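Endonuclease IV (Thermus thermophilus, PDB 3AAM) cleaves phosphodiester bonds at apurinic or apyrimidinic sites in damaged DNA, leaving a 3'-hydroxyl and a 5'-terminal sugar phosphate, and also has 3'-5' exonuclease activity. Local coordinates at residues 6-11 against 17-22; 39-44 against 84-89. All blocks are in the same frame, centred on the assembly; numbering follows the deposited sequence.

Contact 1 of 2, residues 6-11 against 17-22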
loop_
_atom_site.group_PDB
_atom_site.type_symbol
_atom_site.label_atom_id
_atom_site.label_comp_id
_atom_site.label_asym_id
_atom_site.label_seq_id
_atom_site.Cartn_x
_atom_site.Cartn_y
_atom_site.Cartn_z
ATOM N N PHE A 6 -1.091 -6.151 -8.635
ATOM C CA PHE A 6 -1.838 -6.802 -7.563
ATOM C C PHE A 6 -0.890 -7.142 -6.431
ATOM O O PHE A 6 0.321 -6.926 -6.514
ATOM C CB PHE A 6 -2.424 -8.142 -8.019
ATOM C CG PHE A 6 -3.311 -8.069 -9.221
ATOM C CD1 PHE A 6 -4.306 -7.105 -9.320
ATOM C CD2 PHE A 6 -3.194 -9.023 -10.231
ATOM C CE1 PHE A 6 -5.179 -7.094 -10.403
ATOM C CE2 PHE A 6 -4.061 -9.023 -11.317
ATOM C CZ PHE A 6 -5.055 -8.061 -11.406
ATOM N N HIS A 7 -1.466 -7.698 -5.372
ATOM C CA HIS A 7 -0.681 -8.173 -4.254
ATOM C C HIS A 7 -0.464 -9.641 -4.596
ATOM O O HIS A 7 -1.428 -10.397 -4.771
ATOM C CB HIS A 7 -1.444 -8.046 -2.938
ATOM C CG HIS A 7 -0.604 -8.365 -1.746
ATOM N ND1 HIS A 7 -0.158 -9.640 -1.471
ATOM C CD2 HIS A 7 -0.072 -7.566 -0.792
ATOM C CE1 HIS A 7 0.611 -9.611 -0.398
ATOM N NE2 HIS A 7 0.680 -8.366 0.034
ATOM N N LEU A 8 0.802 -10.029 -4.716
ATOM C CA LEU A 8 1.174 -11.392 -5.083
ATOM C C LEU A 8 1.698 -12.196 -3.899
ATOM O O LEU A 8 2.256 -11.636 -2.953
ATOM C CB LEU A 8 2.242 -11.348 -6.180
ATOM C CG LEU A 8 1.924 -10.468 -7.394
ATOM C CD1 LEU A 8 3.136 -10.414 -8.317
ATOM C CD2 LEU A 8 0.706 -11.013 -8.125
ATOM N N SER A 9 1.535 -13.513 -3.980
ATOM C CA SER A 9 1.977 -14.417 -2.925
ATOM C C SER A 9 3.472 -14.698 -2.964
ATOM O O SER A 9 4.094 -14.671 -4.025
ATOM C CB SER A 9 1.219 -15.743 -3.030
ATOM O OG SER A 9 1.734 -16.687 -2.111
ATOM N N ILE A 10 4.044 -14.963 -1.794
ATOM C CA ILE A 10 5.462 -15.286 -1.698
ATOM C C ILE A 10 5.626 -16.671 -1.087
ATOM O O ILE A 10 6.742 -17.107 -0.799
ATOM C CB ILE A 10 6.237 -14.263 -0.834
ATOM C CG1 ILE A 10 5.697 -14.252 0.598
ATOM C CG2 ILE A 10 6.123 -12.877 -1.448
ATOM C CD1 ILE A 10 6.579 -13.488 1.571
ATOM N N ALA A 11 4.508 -17.365 -0.892
ATOM C CA ALA A 11 4.539 -18.705 -0.317
ATOM C C ALA A 11 5.062 -19.710 -1.340
ATOM O O ALA A 11 5.048 -19.454 -2.542
ATOM C CB ALA A 11 3.142 -19.107 0.144
ATOM N N ALA A 17 10.936 -14.679 -5.117
ATOM C CA ALA A 17 11.276 -14.699 -6.535
ATOM C C ALA A 17 10.046 -15.102 -7.341
ATOM O O ALA A 17 9.858 -14.659 -8.475
ATOM C CB ALA A 17 12.417 -15.680 -6.789
ATOM N N GLY A 18 9.207 -15.945 -6.747
ATOM C CA GLY A 18 8.004 -16.388 -7.426
ATOM C C GLY A 18 7.071 -15.239 -7.763
ATOM O O GLY A 18 6.390 -15.259 -8.790
ATOM N N ALA A 19 7.037 -14.233 -6.896
ATOM C CA ALA A 19 6.180 -13.076 -7.120
ATOM C C ALA A 19 6.656 -12.288 -8.334
ATOM O O ALA A 19 5.846 -11.808 -9.128
ATOM C CB ALA A 19 6.166 -12.181 -5.881
ATOM N N VAL A 20 7.970 -12.137 -8.472
ATOM C CA VAL A 20 8.512 -11.413 -9.613
ATOM C C VAL A 20 8.100 -12.141 -10.893
ATOM O O VAL A 20 7.658 -11.521 -11.860
ATOM C CB VAL A 20 10.058 -11.331 -9.560
ATOM C CG1 VAL A 20 10.578 -10.541 -10.756
ATOM C CG2 VAL A 20 10.506 -10.671 -8.266
ATOM N N GLU A 21 8.235 -13.465 -10.892
ATOM C CA GLU A 21 7.875 -14.254 -12.065
ATOM C C GLU A 21 6.399 -14.144 -12.410
ATOM O O GLU A 21 6.037 -14.042 -13.585
ATOM C CB GLU A 21 8.231 -15.724 -11.853
ATOM C CG GLU A 21 9.711 -15.970 -11.628
ATOM C CD GLU A 21 10.052 -17.441 -11.613
ATOM O OE1 GLU A 21 11.181 -17.783 -11.203
ATOM O OE2 GLU A 21 9.195 -18.254 -12.023
ATOM N N GLU A 22 5.540 -14.169 -11.392
ATOM C CA GLU A 22 4.107 -14.073 -11.627
ATOM C C GLU A 22 3.727 -12.697 -12.170
ATOM O O GLU A 22 2.828 -12.579 -13.007
ATOM C CB GLU A 22 3.324 -14.374 -10.343
ATOM C CG GLU A 22 1.814 -14.223 -10.512
ATOM C CD GLU A 22 1.025 -14.701 -9.311
ATOM O OE1 GLU A 22 1.605 -14.786 -8.209
ATOM O OE2 GLU A 22 -0.185 -14.978 -9.470
HETATM O O HOH W 1 -0.004 -14.698 -6.147
HETATM O O HOH W 2 3.704 -15.397 -6.584
#
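Leu8 and Ala19 form the apolar part of this contact, where the loop after strand 3-6 runs over the helix that follows it. Leu8 CB lies 4.0 Å from Ala19 CB, and the isobutyl group of Leu8 reaches down to the helix backbone, Leu8 CD1 being 3.2 Å from Ala19 O. The methyl of Ala19 also sits 3.7 Å from Ser9 O, while Ile10 adds a looser touch through CG2. With CG anti to its carbonyl carbon (chi1 -51°), Leu8 turns its other methyl, CD2, against the carboxylate end of Glu22, 3.9 Å from OE1. An alanine in place of Leu8 is likely to open a gap above Ala19 O and leave the Glu22 side chain without the CD2 methyl packed against its carboxylate end.

The polar part runs through water. Glu22 OE1 accepts from two waters: one, 2.6 Å away, accepts from Ser9 N, and the other donates to Ser9 O as well. One carboxylate oxygen thus serves both backbone groups of Ser9, and OE2 is held by a salt bridge to Arg251. Within the loop, Ser9 OG accepts from Ala11 N at 3.1 Å, an ST turn.

The arrangement is that of a beta-alpha connection in a TIM barrel, the loop leaving the C-terminal end of strand 3-6 and folding back on helix 15-26.

Contact 2 of 2, residues 39-44 against 84-89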
loop_
_atom_site.group_PDB
_atom_site.type_symbol
_atom_site.label_atom_id
_atom_site.label_comp_id
_atom_site.label_asym_id
_atom_site.label_seq_id
_atom_site.Cartn_x
_atom_site.Cartn_y
_atom_site.Cartn_z
ATOM N N ARG A 39 -0.347 -13.520 8.971
ATOM C CA ARG A 39 -1.040 -14.154 10.084
ATOM C C ARG A 39 -0.148 -14.414 11.294
ATOM O O ARG A 39 -0.643 -14.702 12.382
ATOM C CB ARG A 39 -1.663 -15.475 9.626
ATOM C CG ARG A 39 -3.184 -15.484 9.589
ATOM C CD ARG A 39 -3.739 -14.473 8.601
ATOM N NE ARG A 39 -5.184 -14.623 8.441
ATOM C CZ ARG A 39 -5.934 -13.858 7.656
ATOM N NH1 ARG A 39 -5.379 -12.879 6.953
ATOM N NH2 ARG A 39 -7.240 -14.075 7.569
ATOM N N SER A 40 1.164 -14.322 11.114
ATOM C CA SER A 40 2.075 -14.565 12.226
ATOM C C SER A 40 3.118 -13.468 12.395
ATOM O O SER A 40 3.482 -12.790 11.437
ATOM C CB SER A 40 2.762 -15.923 12.054
ATOM O OG SER A 40 3.398 -16.025 10.791
ATOM N N TRP A 41 3.590 -13.301 13.628
ATOM C CA TRP A 41 4.588 -12.288 13.944
ATOM C C TRP A 41 6.008 -12.723 13.601
ATOM O O TRP A 41 6.907 -11.890 13.494
ATOM C CB TRP A 41 4.539 -11.930 15.434
ATOM C CG TRP A 41 3.284 -11.246 15.876
ATOM C CD1 TRP A 41 2.175 -11.828 16.425
ATOM C CD2 TRP A 41 3.015 -9.842 15.822
ATOM N NE1 TRP A 41 1.234 -10.870 16.722
ATOM C CE2 TRP A 41 1.726 -9.642 16.361
ATOM C CE3 TRP A 41 3.741 -8.733 15.373
ATOM C CZ2 TRP A 41 1.147 -8.373 16.462
ATOM C CZ3 TRP A 41 3.165 -7.472 15.473
ATOM C CH2 TRP A 41 1.880 -7.304 16.014
ATOM N N ARG A 42 6.209 -14.026 13.437
ATOM C CA ARG A 42 7.532 -14.564 13.131
ATOM C C ARG A 42 8.108 -14.070 11.804
ATOM O O ARG A 42 7.471 -14.188 10.760
ATOM C CB ARG A 42 7.483 -16.096 13.118
ATOM C CG ARG A 42 8.276 -16.763 14.234
ATOM C CD ARG A 42 7.705 -16.449 15.610
ATOM N NE ARG A 42 8.540 -16.992 16.681
ATOM C CZ ARG A 42 8.253 -16.897 17.976
ATOM N NH1 ARG A 42 9.072 -17.419 18.881
ATOM N NH2 ARG A 42 7.145 -16.284 18.368
ATOM N N PRO A 43 9.325 -13.504 11.834
ATOM C CA PRO A 43 9.939 -13.017 10.594
ATOM C C PRO A 43 10.291 -14.194 9.691
ATOM O O PRO A 43 10.579 -15.292 10.174
ATOM C CB PRO A 43 11.174 -12.271 11.090
ATOM C CG PRO A 43 11.539 -13.014 12.330
ATOM C CD PRO A 43 10.194 -13.221 12.990
ATOM N N ARG A 44 10.266 -13.961 8.383
ATOM C CA ARG A 44 10.576 -15.005 7.411
ATOM C C ARG A 44 12.018 -14.900 6.937
ATOM O O ARG A 44 12.441 -13.868 6.410
ATOM C CB ARG A 44 9.632 -14.894 6.213
ATOM C CG ARG A 44 9.964 -15.824 5.052
ATOM C CD ARG A 44 8.981 -15.610 3.907
ATOM N NE ARG A 44 9.281 -16.442 2.745
ATOM C CZ ARG A 44 10.315 -16.255 1.933
ATOM N NH1 ARG A 44 11.162 -15.257 2.145
ATOM N NH2 ARG A 44 10.502 -17.074 0.905
ATOM N N GLU A 84 5.505 -2.626 20.970
ATOM C CA GLU A 84 6.861 -3.114 20.750
ATOM C C GLU A 84 6.878 -4.201 19.677
ATOM O O GLU A 84 7.752 -4.220 18.809
ATOM C CB GLU A 84 7.450 -3.667 22.054
ATOM C CG GLU A 84 8.057 -2.614 22.984
ATOM C CD GLU A 84 7.034 -1.864 23.816
ATOM O OE1 GLU A 84 7.450 -0.976 24.587
ATOM O OE2 GLU A 84 5.825 -2.155 23.718
ATOM N N LYS A 85 5.910 -5.109 19.738
ATOM C CA LYS A 85 5.836 -6.184 18.755
ATOM C C LYS A 85 5.610 -5.599 17.361
ATOM O O LYS A 85 6.230 -6.030 16.384
ATOM C CB LYS A 85 4.697 -7.148 19.114
ATOM C CG LYS A 85 4.825 -7.746 20.511
ATOM C CD LYS A 85 3.591 -8.551 20.914
ATOM C CE LYS A 85 3.534 -9.896 20.216
ATOM N NZ LYS A 85 3.479 -9.768 18.742
ATOM N N SER A 86 4.737 -4.599 17.286
ATOM C CA SER A 86 4.406 -3.947 16.024
ATOM C C SER A 86 5.591 -3.179 15.445
ATOM O O SER A 86 5.872 -3.267 14.249
ATOM C CB SER A 86 3.221 -3.000 16.224
ATOM O OG SER A 86 2.095 -3.720 16.689
ATOM N N VAL A 87 6.277 -2.421 16.295
ATOM C CA VAL A 87 7.440 -1.651 15.863
ATOM C C VAL A 87 8.517 -2.590 15.327
ATOM O O VAL A 87 9.095 -2.348 14.266
ATOM C CB VAL A 87 8.013 -0.808 17.029
ATOM C CG1 VAL A 87 9.373 -0.238 16.653
ATOM C CG2 VAL A 87 7.048 0.329 17.366
ATOM N N ALA A 88 8.781 -3.667 16.062
ATOM C CA ALA A 88 9.787 -4.640 15.651
ATOM C C ALA A 88 9.401 -5.325 14.341
ATOM O O ALA A 88 10.255 -5.586 13.495
ATOM C CB ALA A 88 9.986 -5.683 16.751
ATOM N N SER A 89 8.117 -5.623 14.172
ATOM C CA SER A 89 7.669 -6.280 12.948
ATOM C C SER A 89 7.830 -5.358 11.744
ATOM O O SER A 89 8.255 -5.796 10.670
ATOM C CB SER A 89 6.207 -6.716 13.080
ATOM O OG SER A 89 5.751 -7.339 11.890
#
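Trp41 of the loop 39-44 lays one face of its indole against Lys85 of helix 82-100, whose ammonium group stands over the five-membered ring. Lys85 NZ is 2.9 Å from the centroid of that ring and only 12° off its normal, a very close cation-pi contact. The nitrogen is poised near the fusion bond, 3.0 Å from both CD2 and CE2 of Trp41. Indole NE1 is also near NZ, but both are donors, and the attraction is to the pi cloud.

The lysine reaches this place by doubling back: its chain is bent at chi3 (75°) and chi4 (-60°), which folds the ammonium group in over the indole. The start of the same side chain covers the other ring, with Lys85 CB 4.2 Å from the centroid of the six-membered ring of Trp41 in a CH-pi contact. Lys85 therefore spans both rings from one side, and the two side chains cross at about a right angle.

Different neighbours meet the benzo edge, close to the ring plane. Ser86 OG, already bonded to Leu82 O and Asn75 N, only packs against this edge, 3.7 Å from Trp41 CH2. Ser89, one helical turn beyond Lys85, meets it through its CB, 3.9 Å from Trp41 CE3, while its OG bonds to Lys36 NZ.

Trp41 also touches Leu73 and, on the same helix, Leu82. Through it the loop between strand 31-34 and helix 48-60 is pinned to the N-terminal half of helix 82-100, while Val87, directed away from the loop, packs on helix 114-128.

The two contacts follow one another along the chain, contact 1 closing before contact 2 opens, with their centres 21 Å apart. Both involve loops that leave parallel barrel strands, 3-6 and 31-34, but they differ in reach: in contact 1 the loop packs on the very next helix, 15-26, whereas in contact 2 it skips the next helix in the chain, 48-60, and meets helix 82-100. They touch directly where Ile10 CD1 packs 4.0 Å from Arg44 CD. Through this one packing touch the loops after two successive barrel strands meet, away from the manganese site of His172, Asp217 and His219.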